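Local coordinates for protein galectin 2 (Gallus gallus, PDB 2YMZ) that is a lectin of the galectin family, probably binding beta-galactoside sugars through its carbohydrate-recognition domain, at residues 70-75 and 96-101. Residues are numbered along the deposited sequence; the frame is centred on the assembly and turned at random.
Sequences DKHFNF and LPDGHE
His72 faces His100, CA to CA 7.6 Å, and Asn74 faces Asp98, CA to CA 7.4 Å, where two loops of the galectin beta-sandwich meet at one edge of the fold. Residues 70-75 leave strand 63-70 of one sheet. Residues 96-101 link strands 91-95 and 101-105 of the other through a type I turn from Leu96 to Gly99; Gly99 has a positive phi, at which a CB would jam against the preceding carbonyl O. Side chains rather than backbone bonds span the gap, an example of how loops from different sheets can be joined by paired imidazoles and carboxylates.

The two histidines run past each other in opposite directions and form an offset stack, centroids 4.1 Å apart and planes only 6° from parallel; the CB of each lies over the other's ring face. Each ring also has a carboxylate at its edge. His100 NE2 gives a nearly straight bond to the syn side of Asp70 OD2 (2.6 Å), and Asp70 OD1 takes the backbone N of His72, an Asx turn that fixes the carboxylate. His72 NE2 reaches Asp98 OD2 at 2.7 Å, more bent at 134° and from above the carboxylate plane. These carboxylates would probably favour protonated imidazoles. Deeper in the protein, Phe75 CZ touches Leu96 CD2 at 3.9 Å, and both side chains rest on Ile54 of strand 53-60.

With CG between its backbone N and carbonyl carbon (chi1 63°), Asp98 turns OD1 back onto His100 N in a second Asx turn, while Asn74 ND2 meets the anti lone pair of Asp98 OD2 at 2.7 Å.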
loop_
_atom_site.group_PDB
_atom_site.type_symbol
_atom_site.label_atom_id
_atom_site.label_comp_id
_atom_site.label_asym_id
_atom_site.label_seq_id
_atom_site.Cartn_x
_atom_site.Cartn_y
_atom_site.Cartn_z
ATOM N N ASP A 70 -3.872 25.888 0.421
ATOM C CA ASP A 70 -2.603 26.360 -0.168
ATOM C C ASP A 70 -2.756 26.469 -1.688
ATOM O O ASP A 70 -3.059 25.494 -2.376
ATOM C CB ASP A 70 -1.472 25.390 0.293
ATOM C CG ASP A 70 -0.086 25.821 -0.155
ATOM O OD1 ASP A 70 0.086 26.523 -1.170
ATOM O OD2 ASP A 70 0.863 25.463 0.553
ATOM N N LYS A 71 -2.532 27.695 -2.208
ATOM C CA LYS A 71 -2.808 27.981 -3.606
ATOM C C LYS A 71 -1.601 27.682 -4.505
ATOM O O LYS A 71 -1.694 27.780 -5.713
ATOM C CB LYS A 71 -3.255 29.435 -3.771
ATOM C CG LYS A 71 -4.647 29.601 -3.198
ATOM C CD LYS A 71 -5.634 28.998 -4.189
ATOM C CE LYS A 71 -5.435 29.480 -5.639
ATOM N NZ LYS A 71 -6.441 28.946 -6.617
ATOM N N HIS A 72 -0.535 27.157 -3.882
ATOM C CA HIS A 72 0.673 26.759 -4.641
ATOM C C HIS A 72 0.389 25.392 -5.225
ATOM O O HIS A 72 0.588 24.340 -4.568
ATOM C CB HIS A 72 1.927 26.711 -3.724
ATOM C CG HIS A 72 3.207 26.570 -4.491
ATOM N ND1 HIS A 72 4.094 27.617 -4.652
ATOM C CD2 HIS A 72 3.713 25.537 -5.213
ATOM C CE1 HIS A 72 5.122 27.219 -5.383
ATOM N NE2 HIS A 72 4.914 25.964 -5.743
ATOM N N PHE A 73 -0.108 25.360 -6.455
ATOM C CA PHE A 73 -0.716 24.131 -7.008
ATOM C C PHE A 73 -0.069 23.843 -8.353
ATOM O O PHE A 73 -0.404 24.447 -9.386
ATOM C CB PHE A 73 -2.207 24.346 -7.332
ATOM C CG PHE A 73 -2.921 23.097 -7.654
ATOM C CD1 PHE A 73 -2.994 22.608 -8.959
ATOM C CD2 PHE A 73 -3.534 22.369 -6.637
ATOM C CE1 PHE A 73 -3.667 21.434 -9.280
ATOM C CE2 PHE A 73 -4.215 21.190 -6.969
ATOM C CZ PHE A 73 -4.296 20.710 -8.277
ATOM N N ASN A 74 0.852 22.949 -8.331
ATOM C CA ASN A 74 1.581 22.544 -9.534
ATOM C C ASN A 74 1.415 21.041 -9.649
ATOM O O ASN A 74 2.397 20.266 -9.515
ATOM C CB ASN A 74 3.086 22.835 -9.408
ATOM C CG ASN A 74 3.451 24.243 -9.866
ATOM O OD1 ASN A 74 2.822 24.800 -10.748
ATOM N ND2 ASN A 74 4.420 24.846 -9.201
ATOM N N PHE A 75 0.183 20.636 -9.862
ATOM C CA PHE A 75 -0.080 19.232 -10.089
ATOM C C PHE A 75 -0.665 19.231 -11.422
ATOM O O PHE A 75 -1.382 20.172 -11.816
ATOM C CB PHE A 75 -1.072 18.634 -9.077
ATOM C CG PHE A 75 -0.477 18.292 -7.701
ATOM C CD1 PHE A 75 0.385 17.207 -7.572
ATOM C CD2 PHE A 75 -0.779 19.050 -6.582
ATOM C CE1 PHE A 75 0.919 16.844 -6.302
ATOM C CE2 PHE A 75 -0.239 18.718 -5.299
ATOM C CZ PHE A 75 0.581 17.603 -5.168
ATOM N N LEU A 96 6.337 18.873 -1.899
ATOM C CA LEU A 96 5.796 18.653 -3.246
ATOM C C LEU A 96 6.953 18.601 -4.245
ATOM O O LEU A 96 8.072 19.065 -3.956
ATOM C CB LEU A 96 4.821 19.770 -3.605
ATOM C CG LEU A 96 3.702 20.198 -2.633
ATOM C CD1 LEU A 96 2.830 21.357 -3.119
ATOM C CD2 LEU A 96 2.864 18.988 -2.285
ATOM N N PRO A 97 6.679 18.103 -5.451
ATOM C CA PRO A 97 7.755 17.948 -6.490
ATOM C C PRO A 97 8.525 19.235 -6.776
ATOM O O PRO A 97 9.773 19.205 -6.893
ATOM C CB PRO A 97 6.965 17.542 -7.711
ATOM C CG PRO A 97 5.789 16.747 -7.129
ATOM C CD PRO A 97 5.404 17.513 -5.876
ATOM N N ASP A 98 7.812 20.363 -6.858
ATOM C CA ASP A 98 8.509 21.649 -7.073
ATOM C C ASP A 98 9.314 22.147 -5.872
ATOM O O ASP A 98 9.922 23.186 -5.966
ATOM C CB ASP A 98 7.554 22.718 -7.558
ATOM C CG ASP A 98 6.461 23.042 -6.549
ATOM O OD1 ASP A 98 6.574 22.675 -5.332
ATOM O OD2 ASP A 98 5.472 23.655 -6.992
ATOM N N GLY A 99 9.328 21.415 -4.762
ATOM C CA GLY A 99 10.042 21.867 -3.556
ATOM C C GLY A 99 9.209 22.727 -2.596
ATOM O O GLY A 99 9.615 22.934 -1.466
ATOM N N HIS A 100 8.028 23.188 -3.006
ATOM C CA HIS A 100 7.119 23.794 -2.050
ATOM C C HIS A 100 6.768 22.816 -0.897
ATOM O O HIS A 100 6.605 21.629 -1.126
ATOM C CB HIS A 100 5.840 24.250 -2.748
ATOM C CG HIS A 100 4.894 24.943 -1.825
ATOM N ND1 HIS A 100 5.145 26.207 -1.320
ATOM C CD2 HIS A 100 3.689 24.561 -1.313
ATOM C CE1 HIS A 100 4.144 26.568 -0.529
ATOM N NE2 HIS A 100 3.249 25.589 -0.511
ATOM N N GLU A 101 6.612 23.344 0.315
ATOM C CA GLU A 101 6.214 22.567 1.494
ATOM C C GLU A 101 4.877 23.049 1.997
ATOM O O GLU A 101 4.635 24.268 2.138
ATOM C CB GLU A 101 7.282 22.724 2.596
ATOM C CG GLU A 101 8.601 22.093 2.162
ATOM C CD GLU A 101 9.685 22.291 3.186
ATOM O OE1 GLU A 101 9.570 23.249 3.967
ATOM O OE2 GLU A 101 10.628 21.485 3.202
HETATM O O HOH W 1 4.841 20.407 -7.242
#